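Local coordinates for PUA domain-containing protein (Archaeoglobus fulgidus DSM 4304, PDB 2Q07) that is of unknown function but, as one piece of a longer protein of the archaeosine synthase type 1 family, probably binds RNA in tRNA modification, at residues R204-D209 and G213-Y218; G187-R192 and L196-G201; K220-L225 and F270-A275; S178-I183 and N259-F264. All coordinates share one frame; numbering follows the deposited sequence.

Contacts 1 and 2 build one four-stranded antiparallel sheet of the pre-PUA domain: each is a hairpin, and strands 197-200 and 203-209 join them, with centres about 10 Å apart and a salt bridge from Arg204 to Glu197. Contacts 3 and 4 carry this domain onto the PUA domain. They involve neighbouring strands of the PUA sheet, 261-265 and 270-275, and their centres lie only about 8 Å apart. Contact 1 sits about 11 Å from both, centre to centre, and its Ile217 and Met214 pack into the same interface. Contact 2 lies at the far end, its centre about 18 Å from that of contact 3 and 19 Å from that of contact 4, nearer the surface.

Contact 1 of 4, residues R204-D209 and G213-Y218; sequences RLARVD and GMLDIY
Tyr218 slants across the chains of Arg204 and Arg207, its ring spanning the start of the 204-209 segment. Arg204 CG sits over one ring face as a CH-pi contact, 3.9 Å from the Tyr218 ring centroid and 18° off the normal, while the backbone from Leu205 C to Ala206 N borders the ring edge. Because Tyr218 CG stands beside its backbone N (chi1 -59°), the ring leans back across the neighbouring strand, bringing its OH 3.3 Å from Arg207 NE at an angle too poor for a hydrogen bond. Were Tyr218 an alanine, Arg204 CG would lose the face it rests on, and the Arg207 chain would probably be freer to turn. Arg207 also runs alongside Asp216, with NH2 4.2 Å from Asp216 OD2 but over the guanidinium face, so only charge acts.

Below this layer the backbones pair. Asp216 N meets Arg207 O at 2.8 Å in a nearly straight bond; Arg207 N returns to Asp216 O, Tyr218 N bonds to Leu205 O and Asp209 N to Met214 O. Ala206, Val208, Leu215 and Ile217 share the other face, Val208 CG2 lying 4.2 Å from Leu215 CD2.

Farther out, Asp216 has its firm partner in Arg295, and Arg204 reaches past the ring to a salt bridge with Glu197. Gly213 and Met214 opposite Asp209 form a G1 beta bulge, closing the hairpin of strands 203-209 and 214-217 in the antiparallel pre-PUA sheet.

Contact 2 of 4, residues G187-R192 and L196-G201; sequences GKVAGR and LELLEG
Lys188 and Leu199 pair through both of their backbone groups in an antiparallel beta hairpin of the pre-PUA domain: Lys188 N gives to Leu199 O at 2.7 Å, and Leu199 N returns the bond to Lys188 O at 2.6 Å, each donor in the plane of the carbonyl it meets. Two residues on, Ala190 N reaches Glu197 O at 2.9 Å and Glu197 N reaches Ala190 O at 2.9 Å, but here the donors stand some 36° and 37° above the carbonyl planes. Between these two hydrogen-bonded pairs, Val189 and Leu198 form the non-hydrogen-bonded one; their own backbone polar groups point outward, and Leu198 bonds to Leu205 and Ala206 of the next strand. The Glu197 carboxylate is satisfied by Arg204.

On the Lys188 and Glu197 face, Ala190 CB touches Leu199 CD1 at 3.8 Å. On the other, Leu198 CG is anti to its backbone N (chi1 -175°), which lets CD1 tuck against Gly187 C at 3.4 Å. A CB on Gly187 would point at the partner strand and clash with Leu199 O, and the backbone angles there themselves favour glycine.

Strand 188-190 is one of the two edge strands of its sheet within the chain, and strand 197-200 separates it from strand 203-209. Val189 and Leu196 rest on Tyr169 and Leu173 of helix 168-181.

Contact 3 of 4, residues K220-L225 and F270-A275; sequences KIAAYL and FGVGLA
Ala222 and Ala223 set one side of helix 220-225 against Phe270 and Val272, two alternate residues of strand 270-275. The helix passes almost square across the strand, at 98° between their N-to-C directions, and the two axes come within 8.8 Å. No hydrogen bond spans the gap, so the join is one of methyl groups and a ring, and the small alanine side chains are consistent with the close approach of helix and strand.

At the start of the segment, Lys220 O and Ile221 O take the backbone N atoms of Tyr224 and Leu225, the usual i to i+4 helical bonds. Ala222 comes next and points toward the strand. Its CB touches Val272 CG2 at 3.8 Å and also Phe270 CE1 at 4.2 Å, approaching the ring edge near its plane; the same residue touches Val263 on strand 261-265. That valine branch of Val272 faces the helix because CG1 is anti to the backbone N (chi1 176°), which turns CG2 beside the N. Ala223 follows, meeting the same ring corner from the next position along: Phe270 CE1 lies 3.9 Å from Ala223 N and 4.2 Å from Ala223 CB. A single ring carbon is thus wedged against two successive helix residues.

At the end of the segment, Leu225 leans on Ile217 of strand 214-217 and Phe181 of helix 168-181. Phe270 in turn meets the ring of Phe297 on strand 289-297, within the PUA sheet. Helix 219-227 thus lies between two layers, with Val263, Phe270 and Val272 of the PUA sheet against Ala222, and Ile217 and Phe181 against Leu225.

Contact 4 of 4, residues S178-I183 and N259-F264; sequences SYQFGI and NDVVVF
The meeting of Phe181 with Val261 belongs to the interface between the pre-PUA and PUA domains, where the C-terminal end of helix 168-181 abuts strand 261-265 of the PUA sheet. The helix stops here: Gly182 turns to positive phi, and its N still bonds to Ser178 O at 2.7 Å. Phe181 brings the outer end of its ring to the strand, CE2 and CZ both 3.8 Å from Val261 CB, the two side chains crossing at a slant. With CG anti to the carbonyl carbon (chi1 -48°), the ring is carried off the helix end toward the strand. Val261 O lies at the ring edge, near its plane, 3.7 Å from Phe181 CE2. One face of the ring is covered by Gln180 CB. Ile217 and Leu225 also touch Phe181, while Val261 packs on Val272 and Met214, so both residues are buried in an apolar cluster shared by the two domains. With an alanine at Phe181, Val261 and Ile217 would probably be left facing a gap where the ring had joined them.

Two waters lie between the polar atoms beside this cluster and can bridge them, though each has more acceptors near it than protons to give. Water 2 can donate to Gln180 O at 3.0 Å and, weakly, to Asp260 OD1; water 1 lies 3.3 Å from Gln180 O and can donate to Val261 O at 2.6 Å.

Contact 1 of 4, residues R204-D209 and G213-Y218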
loop_
_atom_site.group_PDB
_atom_site.type_symbol
_atom_site.label_atom_id
_atom_site.label_comp_id
_atom_site.label_asym_id
_atom_site.label_seq_id
_atom_site.Cartn_x
_atom_site.Cartn_y
_atom_site.Cartn_z
ATOM N N ARG A 204 -6.566 -7.475 18.272
ATOM C CA ARG A 204 -6.117 -6.911 17.005
ATOM C C ARG A 204 -6.832 -7.536 15.819
ATOM O O ARG A 204 -7.114 -8.733 15.798
ATOM C CB ARG A 204 -4.607 -7.066 16.851
ATOM C CG ARG A 204 -4.108 -8.468 17.041
ATOM C CD ARG A 204 -2.922 -8.474 17.982
ATOM N NE ARG A 204 -1.681 -8.038 17.350
ATOM C CZ ARG A 204 -0.516 -7.988 17.988
ATOM N NH1 ARG A 204 -0.447 -8.333 19.269
ATOM N NH2 ARG A 204 0.588 -7.631 17.344
ATOM N N LEU A 205 -7.124 -6.703 14.829
ATOM C CA LEU A 205 -7.802 -7.134 13.618
ATOM C C LEU A 205 -6.762 -7.402 12.544
ATOM O O LEU A 205 -6.911 -8.303 11.721
ATOM C CB LEU A 205 -8.755 -6.030 13.137
ATOM C CG LEU A 205 -9.867 -5.616 14.108
ATOM C CD1 LEU A 205 -10.627 -4.395 13.586
ATOM C CD2 LEU A 205 -10.810 -6.781 14.280
ATOM N N ALA A 206 -5.708 -6.599 12.559
ATOM C CA ALA A 206 -4.638 -6.720 11.593
ATOM C C ALA A 206 -3.424 -5.953 12.101
ATOM O O ALA A 206 -3.523 -5.169 13.047
ATOM C CB ALA A 206 -5.099 -6.151 10.238
ATOM N N ARG A 207 -2.273 -6.205 11.495
ATOM C CA ARG A 207 -1.053 -5.506 11.864
ATOM C C ARG A 207 -0.048 -5.592 10.722
ATOM O O ARG A 207 -0.064 -6.530 9.924
ATOM C CB ARG A 207 -0.436 -6.087 13.148
ATOM C CG ARG A 207 0.404 -7.318 12.941
ATOM C CD ARG A 207 1.216 -7.657 14.182
ATOM N NE ARG A 207 2.019 -8.856 13.965
ATOM C CZ ARG A 207 2.947 -8.973 13.019
ATOM N NH1 ARG A 207 3.192 -7.961 12.202
ATOM N NH2 ARG A 207 3.617 -10.108 12.875
ATOM N N VAL A 208 0.813 -4.587 10.640
ATOM C CA VAL A 208 1.827 -4.543 9.601
ATOM C C VAL A 208 2.944 -5.522 9.970
ATOM O O VAL A 208 3.427 -5.516 11.096
ATOM C CB VAL A 208 2.413 -3.110 9.466
ATOM C CG1 VAL A 208 3.472 -3.077 8.378
ATOM C CG2 VAL A 208 1.293 -2.116 9.166
ATOM N N ASP A 209 3.316 -6.376 9.024
ATOM C CA ASP A 209 4.394 -7.339 9.215
ATOM C C ASP A 209 5.568 -6.740 8.441
ATOM O O ASP A 209 5.614 -6.835 7.214
ATOM C CB ASP A 209 4.004 -8.690 8.608
ATOM C CG ASP A 209 5.076 -9.759 8.788
ATOM O OD1 ASP A 209 6.287 -9.447 8.705
ATOM O OD2 ASP A 209 4.702 -10.929 8.992
ATOM N N GLY A 213 6.390 -7.304 4.497
ATOM C CA GLY A 213 5.863 -6.102 3.870
ATOM C C GLY A 213 4.413 -6.244 3.426
ATOM O O GLY A 213 4.079 -6.026 2.260
HETATM N N MSE A 214 3.552 -6.628 4.364
HETATM C CA MSE A 214 2.129 -6.792 4.084
HETATM C C MSE A 214 1.382 -6.882 5.404
HETATM O O MSE A 214 1.996 -6.960 6.465
HETATM C CB MSE A 214 1.883 -8.064 3.267
HETATM C CG MSE A 214 2.022 -9.355 4.058
HETATM SE SE MSE A 214 2.116 -10.934 2.923
HETATM C CE MSE A 214 0.413 -10.771 2.034
ATOM N N LEU A 215 0.058 -6.880 5.331
ATOM C CA LEU A 215 -0.775 -6.966 6.522
ATOM C C LEU A 215 -1.005 -8.400 6.952
ATOM O O LEU A 215 -1.244 -9.269 6.117
ATOM C CB LEU A 215 -2.153 -6.350 6.272
ATOM C CG LEU A 215 -2.379 -4.845 6.370
ATOM C CD1 LEU A 215 -3.848 -4.557 6.115
ATOM C CD2 LEU A 215 -1.974 -4.342 7.739
ATOM N N ASP A 216 -0.919 -8.639 8.254
ATOM C CA ASP A 216 -1.209 -9.950 8.797
ATOM C C ASP A 216 -2.626 -9.721 9.320
ATOM O O ASP A 216 -2.911 -8.643 9.843
ATOM C CB ASP A 216 -0.274 -10.297 9.965
ATOM C CG ASP A 216 -0.331 -11.770 10.329
ATOM O OD1 ASP A 216 -1.266 -12.455 9.860
ATOM O OD2 ASP A 216 0.548 -12.247 11.078
ATOM N N ILE A 217 -3.514 -10.701 9.170
ATOM C CA ILE A 217 -4.895 -10.556 9.640
ATOM C C ILE A 217 -5.248 -11.587 10.700
ATOM O O ILE A 217 -4.642 -12.654 10.756
ATOM C CB ILE A 217 -5.910 -10.713 8.491
ATOM C CG1 ILE A 217 -5.735 -12.087 7.835
ATOM C CG2 ILE A 217 -5.737 -9.578 7.482
ATOM C CD1 ILE A 217 -6.794 -12.428 6.797
ATOM N N TYR A 218 -6.247 -11.275 11.520
ATOM C CA TYR A 218 -6.666 -12.187 12.571
ATOM C C TYR A 218 -8.077 -12.752 12.409
ATOM O O TYR A 218 -8.609 -12.744 11.308
ATOM C CB TYR A 218 -6.436 -11.525 13.927
ATOM C CG TYR A 218 -4.963 -11.171 14.077
ATOM C CD1 TYR A 218 -4.476 -9.934 13.645
ATOM C CD2 TYR A 218 -4.044 -12.113 14.529
ATOM C CE1 TYR A 218 -3.110 -9.649 13.657
ATOM C CE2 TYR A 218 -2.669 -11.843 14.544
ATOM C CZ TYR A 218 -2.214 -10.609 14.104
ATOM O OH TYR A 218 -0.871 -10.338 14.089
#

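Contact 2 of 4, residues G187-R192 and L196-G201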
loop_
_atom_site.group_PDB
_atom_site.type_symbol
_atom_site.label_atom_id
_atom_site.label_comp_id
_atom_site.label_asym_id
_atom_site.label_seq_id
_atom_site.Cartn_x
_atom_site.Cartn_y
_atom_site.Cartn_z
ATOM N N GLY A 187 -11.836 0.411 12.881
ATOM C CA GLY A 187 -11.159 0.051 14.110
ATOM C C GLY A 187 -10.203 1.123 14.594
ATOM O O GLY A 187 -9.999 2.150 13.938
ATOM N N LYS A 188 -9.603 0.869 15.748
ATOM C CA LYS A 188 -8.660 1.794 16.354
ATOM C C LYS A 188 -7.278 1.536 15.754
ATOM O O LYS A 188 -6.846 0.390 15.618
ATOM C CB LYS A 188 -8.643 1.572 17.874
ATOM C CG LYS A 188 -7.806 2.567 18.668
ATOM C CD LYS A 188 -7.883 2.278 20.166
ATOM C CE LYS A 188 -9.323 2.335 20.674
ATOM N NZ LYS A 188 -9.424 2.033 22.141
ATOM N N VAL A 189 -6.602 2.608 15.369
ATOM C CA VAL A 189 -5.270 2.514 14.785
ATOM C C VAL A 189 -4.286 2.642 15.943
ATOM O O VAL A 189 -4.437 3.520 16.785
ATOM C CB VAL A 189 -5.053 3.652 13.762
ATOM C CG1 VAL A 189 -3.689 3.525 13.106
ATOM C CG2 VAL A 189 -6.165 3.614 12.713
ATOM N N ALA A 190 -3.295 1.759 16.006
ATOM C CA ALA A 190 -2.328 1.810 17.097
ATOM C C ALA A 190 -0.916 1.423 16.679
ATOM O O ALA A 190 -0.671 1.070 15.529
ATOM C CB ALA A 190 -2.796 0.909 18.240
ATOM N N GLY A 191 0.008 1.495 17.636
ATOM C CA GLY A 191 1.390 1.143 17.371
ATOM C C GLY A 191 2.238 2.304 16.887
ATOM O O GLY A 191 1.721 3.373 16.573
ATOM N N ARG A 192 3.551 2.099 16.840
ATOM C CA ARG A 192 4.456 3.142 16.372
ATOM C C ARG A 192 4.864 2.846 14.930
ATOM O O ARG A 192 5.378 1.767 14.629
ATOM C CB ARG A 192 5.693 3.230 17.281
ATOM C CG ARG A 192 6.437 1.916 17.466
ATOM C CD ARG A 192 7.377 1.950 18.683
ATOM N NE ARG A 192 6.659 2.227 19.930
ATOM C CZ ARG A 192 7.173 2.064 21.148
ATOM N NH1 ARG A 192 8.415 1.620 21.300
ATOM N NH2 ARG A 192 6.445 2.352 22.221
ATOM N N LEU A 196 2.191 -0.436 12.496
ATOM C CA LEU A 196 0.817 -0.073 12.807
ATOM C C LEU A 196 -0.068 -1.298 13.016
ATOM O O LEU A 196 0.233 -2.381 12.518
ATOM C CB LEU A 196 0.227 0.766 11.668
ATOM C CG LEU A 196 0.925 2.075 11.288
ATOM C CD1 LEU A 196 0.250 2.678 10.063
ATOM C CD2 LEU A 196 0.872 3.034 12.456
ATOM N N GLU A 197 -1.163 -1.103 13.748
ATOM C CA GLU A 197 -2.133 -2.159 13.997
ATOM C C GLU A 197 -3.533 -1.566 13.934
ATOM O O GLU A 197 -3.717 -0.357 14.038
ATOM C CB GLU A 197 -1.945 -2.779 15.382
ATOM C CG GLU A 197 -0.554 -3.265 15.694
ATOM C CD GLU A 197 -0.515 -4.054 16.985
ATOM O OE1 GLU A 197 -1.101 -3.588 17.986
ATOM O OE2 GLU A 197 0.103 -5.136 17.003
ATOM N N LEU A 198 -4.524 -2.423 13.750
ATOM C CA LEU A 198 -5.905 -1.975 13.725
ATOM C C LEU A 198 -6.553 -2.837 14.799
ATOM O O LEU A 198 -6.467 -4.060 14.752
ATOM C CB LEU A 198 -6.524 -2.226 12.349
ATOM C CG LEU A 198 -7.943 -1.712 12.093
ATOM C CD1 LEU A 198 -8.027 -0.193 12.303
ATOM C CD2 LEU A 198 -8.336 -2.082 10.671
ATOM N N LEU A 199 -7.177 -2.204 15.780
ATOM C CA LEU A 199 -7.787 -2.951 16.868
ATOM C C LEU A 199 -9.296 -2.751 16.971
ATOM O O LEU A 199 -9.828 -1.707 16.591
ATOM C CB LEU A 199 -7.135 -2.544 18.195
ATOM C CG LEU A 199 -5.602 -2.514 18.268
ATOM C CD1 LEU A 199 -5.173 -1.809 19.550
ATOM C CD2 LEU A 199 -5.041 -3.933 18.221
ATOM N N GLU A 200 -9.971 -3.774 17.486
ATOM C CA GLU A 200 -11.417 -3.744 17.703
ATOM C C GLU A 200 -11.652 -4.448 19.030
ATOM O O GLU A 200 -11.268 -5.607 19.205
ATOM C CB GLU A 200 -12.175 -4.464 16.584
ATOM C CG GLU A 200 -13.672 -4.616 16.870
ATOM C CD GLU A 200 -14.491 -4.975 15.633
ATOM O OE1 GLU A 200 -15.604 -5.517 15.795
ATOM O OE2 GLU A 200 -14.035 -4.704 14.499
ATOM N N GLY A 201 -12.286 -3.743 19.961
ATOM C CA GLY A 201 -12.524 -4.310 21.271
ATOM C C GLY A 201 -11.177 -4.234 21.956
ATOM O O GLY A 201 -10.629 -3.145 22.148
#

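Contact 3 of 4, residues K220-L225 and F270-A275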
loop_
_atom_site.group_PDB
_atom_site.type_symbol
_atom_site.label_atom_id
_atom_site.label_comp_id
_atom_site.label_asym_id
_atom_site.label_seq_id
_atom_site.Cartn_x
_atom_site.Cartn_y
_atom_site.Cartn_z
ATOM N N LYS A 220 -11.575 -12.068 13.114
ATOM C CA LYS A 220 -12.732 -11.394 12.528
ATOM C C LYS A 220 -12.628 -11.185 11.024
ATOM O O LYS A 220 -13.588 -11.431 10.293
ATOM C CB LYS A 220 -12.964 -10.040 13.210
ATOM C CG LYS A 220 -12.370 -9.941 14.604
ATOM C CD LYS A 220 -10.842 -9.997 14.521
ATOM C CE LYS A 220 -10.178 -10.111 15.862
ATOM N NZ LYS A 220 -8.742 -10.417 15.649
ATOM N N ILE A 221 -11.464 -10.736 10.557
ATOM C CA ILE A 221 -11.279 -10.501 9.133
ATOM C C ILE A 221 -11.259 -11.802 8.351
ATOM O O ILE A 221 -11.950 -11.920 7.349
ATOM C CB ILE A 221 -9.981 -9.710 8.843
ATOM C CG1 ILE A 221 -10.086 -8.319 9.473
ATOM C CG2 ILE A 221 -9.761 -9.607 7.345
ATOM C CD1 ILE A 221 -8.972 -7.371 9.093
ATOM N N ALA A 222 -10.457 -12.762 8.811
ATOM C CA ALA A 222 -10.367 -14.077 8.180
ATOM C C ALA A 222 -11.774 -14.678 8.109
ATOM O O ALA A 222 -12.135 -15.319 7.118
ATOM C CB ALA A 222 -9.442 -14.994 9.003
ATOM N N ALA A 223 -12.551 -14.462 9.171
ATOM C CA ALA A 223 -13.925 -14.954 9.259
ATOM C C ALA A 223 -14.754 -14.305 8.162
ATOM O O ALA A 223 -15.538 -14.969 7.486
ATOM C CB ALA A 223 -14.522 -14.625 10.631
ATOM N N TYR A 224 -14.566 -13.002 7.981
ATOM C CA TYR A 224 -15.293 -12.278 6.953
ATOM C C TYR A 224 -14.923 -12.805 5.570
ATOM O O TYR A 224 -15.804 -13.060 4.750
ATOM C CB TYR A 224 -14.989 -10.782 7.028
ATOM C CG TYR A 224 -15.686 -9.989 5.950
ATOM C CD1 TYR A 224 -17.050 -9.700 6.041
ATOM C CD2 TYR A 224 -14.991 -9.545 4.827
ATOM C CE1 TYR A 224 -17.705 -8.987 5.042
ATOM C CE2 TYR A 224 -15.638 -8.829 3.818
ATOM C CZ TYR A 224 -16.992 -8.554 3.934
ATOM O OH TYR A 224 -17.631 -7.836 2.948
ATOM N N LEU A 225 -13.625 -12.968 5.312
ATOM C CA LEU A 225 -13.155 -13.475 4.016
ATOM C C LEU A 225 -13.690 -14.889 3.745
ATOM O O LEU A 225 -14.032 -15.231 2.609
ATOM C CB LEU A 225 -11.614 -13.491 3.964
ATOM C CG LEU A 225 -10.855 -12.156 4.069
ATOM C CD1 LEU A 225 -9.359 -12.413 4.214
ATOM C CD2 LEU A 225 -11.131 -11.319 2.840
ATOM N N PHE A 270 -10.655 -23.032 10.942
ATOM C CA PHE A 270 -10.299 -22.168 9.838
ATOM C C PHE A 270 -9.079 -21.416 10.341
ATOM O O PHE A 270 -8.889 -21.278 11.550
ATOM C CB PHE A 270 -11.456 -21.242 9.427
ATOM C CG PHE A 270 -11.786 -20.162 10.409
ATOM C CD1 PHE A 270 -11.377 -18.848 10.176
ATOM C CD2 PHE A 270 -12.576 -20.433 11.521
ATOM C CE1 PHE A 270 -11.754 -17.823 11.029
ATOM C CE2 PHE A 270 -12.964 -19.418 12.385
ATOM C CZ PHE A 270 -12.556 -18.108 12.141
ATOM N N GLY A 271 -8.221 -20.991 9.424
ATOM C CA GLY A 271 -7.024 -20.286 9.834
ATOM C C GLY A 271 -6.461 -19.322 8.809
ATOM O O GLY A 271 -7.059 -19.067 7.764
ATOM N N VAL A 272 -5.294 -18.784 9.134
ATOM C CA VAL A 272 -4.606 -17.819 8.291
ATOM C C VAL A 272 -3.240 -18.386 7.920
ATOM O O VAL A 272 -2.596 -19.032 8.741
ATOM C CB VAL A 272 -4.401 -16.485 9.051
ATOM C CG1 VAL A 272 -3.587 -15.520 8.206
ATOM C CG2 VAL A 272 -5.749 -15.874 9.408
ATOM N N GLY A 273 -2.815 -18.147 6.684
ATOM C CA GLY A 273 -1.518 -18.621 6.239
ATOM C C GLY A 273 -1.019 -17.888 5.005
ATOM O O GLY A 273 -1.700 -17.013 4.464
ATOM N N LEU A 274 0.186 -18.231 4.567
ATOM C CA LEU A 274 0.783 -17.635 3.377
ATOM C C LEU A 274 0.820 -18.677 2.270
ATOM O O LEU A 274 1.501 -19.697 2.392
ATOM C CB LEU A 274 2.212 -17.166 3.651
ATOM C CG LEU A 274 2.463 -15.706 4.019
ATOM C CD1 LEU A 274 3.963 -15.492 4.106
ATOM C CD2 LEU A 274 1.862 -14.768 2.971
ATOM N N ALA A 275 0.085 -18.426 1.196
ATOM C CA ALA A 275 0.056 -19.353 0.074
ATOM C C ALA A 275 1.460 -19.511 -0.504
ATOM O O ALA A 275 2.218 -18.550 -0.582
ATOM C CB ALA A 275 -0.901 -18.844 -0.990
#

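Contact 4 of 4, residues S178-I183 and N259-F264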
loop_
_atom_site.group_PDB
_atom_site.type_symbol
_atom_site.label_atom_id
_atom_site.label_comp_id
_atom_site.label_asym_id
_atom_site.label_seq_id
_atom_site.Cartn_x
_atom_site.Cartn_y
_atom_site.Cartn_z
ATOM N N SER A 178 -7.370 -3.167 1.204
ATOM C CA SER A 178 -7.943 -3.082 -0.134
ATOM C C SER A 178 -7.013 -3.788 -1.119
ATOM O O SER A 178 -7.434 -4.650 -1.884
ATOM C CB SER A 178 -8.113 -1.609 -0.516
ATOM O OG SER A 178 -8.790 -1.461 -1.748
ATOM N N TYR A 179 -5.736 -3.419 -1.073
ATOM C CA TYR A 179 -4.720 -4.005 -1.937
ATOM C C TYR A 179 -4.720 -5.545 -1.852
ATOM O O TYR A 179 -4.908 -6.245 -2.849
ATOM C CB TYR A 179 -3.340 -3.466 -1.525
ATOM C CG TYR A 179 -2.203 -3.877 -2.433
ATOM C CD1 TYR A 179 -1.793 -3.054 -3.481
ATOM C CD2 TYR A 179 -1.552 -5.100 -2.259
ATOM C CE1 TYR A 179 -0.770 -3.434 -4.337
ATOM C CE2 TYR A 179 -0.522 -5.494 -3.113
ATOM C CZ TYR A 179 -0.141 -4.654 -4.151
ATOM O OH TYR A 179 0.851 -5.036 -5.015
ATOM N N GLN A 180 -4.519 -6.055 -0.645
ATOM C CA GLN A 180 -4.444 -7.496 -0.401
ATOM C C GLN A 180 -5.726 -8.311 -0.483
ATOM O O GLN A 180 -5.703 -9.440 -0.967
ATOM C CB GLN A 180 -3.811 -7.745 0.964
ATOM C CG GLN A 180 -2.415 -7.189 1.104
ATOM C CD GLN A 180 -1.915 -7.253 2.528
ATOM O OE1 GLN A 180 -1.931 -8.311 3.151
ATOM N NE2 GLN A 180 -1.458 -6.122 3.048
ATOM N N PHE A 181 -6.839 -7.749 -0.027
ATOM C CA PHE A 181 -8.099 -8.491 -0.014
ATOM C C PHE A 181 -9.277 -7.843 -0.722
ATOM O O PHE A 181 -10.337 -8.461 -0.844
ATOM C CB PHE A 181 -8.505 -8.775 1.438
ATOM C CG PHE A 181 -7.398 -9.332 2.279
ATOM C CD1 PHE A 181 -6.838 -8.570 3.303
ATOM C CD2 PHE A 181 -6.899 -10.608 2.041
ATOM C CE1 PHE A 181 -5.802 -9.063 4.077
ATOM C CE2 PHE A 181 -5.854 -11.119 2.813
ATOM C CZ PHE A 181 -5.305 -10.344 3.832
ATOM N N GLY A 182 -9.117 -6.603 -1.177
ATOM C CA GLY A 182 -10.213 -5.947 -1.858
ATOM C C GLY A 182 -11.358 -5.640 -0.917
ATOM O O GLY A 182 -12.520 -5.648 -1.325
ATOM N N ILE A 183 -11.040 -5.393 0.354
ATOM C CA ILE A 183 -12.059 -5.045 1.345
ATOM C C ILE A 183 -11.500 -3.926 2.217
ATOM O O ILE A 183 -10.347 -3.513 2.058
ATOM C CB ILE A 183 -12.417 -6.224 2.309
ATOM C CG1 ILE A 183 -11.303 -6.418 3.346
ATOM C CG2 ILE A 183 -12.644 -7.516 1.527
ATOM C CD1 ILE A 183 -11.573 -7.549 4.335
ATOM N N ASN A 259 2.637 -15.663 -2.731
ATOM C CA ASN A 259 2.742 -14.949 -1.454
ATOM C C ASN A 259 1.471 -14.294 -0.900
ATOM O O ASN A 259 1.557 -13.378 -0.085
ATOM C CB ASN A 259 3.854 -13.893 -1.532
ATOM C CG ASN A 259 4.605 -13.728 -0.213
ATOM O OD1 ASN A 259 5.442 -12.834 -0.067
ATOM N ND2 ASN A 259 4.315 -14.599 0.749
ATOM N N ASP A 260 0.298 -14.756 -1.318
ATOM C CA ASP A 260 -0.947 -14.179 -0.811
ATOM C C ASP A 260 -1.349 -14.743 0.547
ATOM O O ASP A 260 -1.055 -15.897 0.862
ATOM C CB ASP A 260 -2.105 -14.421 -1.790
ATOM C CG ASP A 260 -2.149 -13.400 -2.907
ATOM O OD1 ASP A 260 -1.442 -12.373 -2.799
ATOM O OD2 ASP A 260 -2.900 -13.619 -3.884
ATOM N N VAL A 261 -2.006 -13.914 1.352
ATOM C CA VAL A 261 -2.498 -14.358 2.646
ATOM C C VAL A 261 -3.829 -15.021 2.304
ATOM O O VAL A 261 -4.682 -14.423 1.634
ATOM C CB VAL A 261 -2.750 -13.178 3.622
ATOM C CG1 VAL A 261 -3.476 -13.673 4.869
ATOM C CG2 VAL A 261 -1.436 -12.544 4.024
ATOM N N VAL A 262 -3.996 -16.263 2.741
ATOM C CA VAL A 262 -5.218 -16.994 2.462
ATOM C C VAL A 262 -5.846 -17.493 3.752
ATOM O O VAL A 262 -5.195 -17.563 4.791
ATOM C CB VAL A 262 -4.950 -18.206 1.529
ATOM C CG1 VAL A 262 -4.320 -17.729 0.221
ATOM C CG2 VAL A 262 -4.053 -19.220 2.220
ATOM N N VAL A 263 -7.127 -17.828 3.678
ATOM C CA VAL A 263 -7.852 -18.336 4.823
ATOM C C VAL A 263 -8.270 -19.760 4.492
ATOM O O VAL A 263 -9.119 -19.973 3.622
ATOM C CB VAL A 263 -9.107 -17.489 5.106
ATOM C CG1 VAL A 263 -9.936 -18.134 6.201
ATOM C CG2 VAL A 263 -8.699 -16.072 5.493
ATOM N N PHE A 264 -7.656 -20.729 5.167
ATOM C CA PHE A 264 -7.970 -22.139 4.956
ATOM C C PHE A 264 -9.050 -22.573 5.944
ATOM O O PHE A 264 -9.274 -21.903 6.954
ATOM C CB PHE A 264 -6.707 -22.995 5.127
ATOM C CG PHE A 264 -6.079 -22.906 6.496
ATOM C CD1 PHE A 264 -6.555 -23.683 7.555
ATOM C CD2 PHE A 264 -5.005 -22.053 6.722
ATOM C CE1 PHE A 264 -5.968 -23.611 8.822
ATOM C CE2 PHE A 264 -4.410 -21.966 7.975
ATOM C CZ PHE A 264 -4.892 -22.749 9.033
HETATM O O HOH W 1 -4.359 -12.193 0.254
HETATM O O HOH W 2 -3.509 -10.607 -2.562
#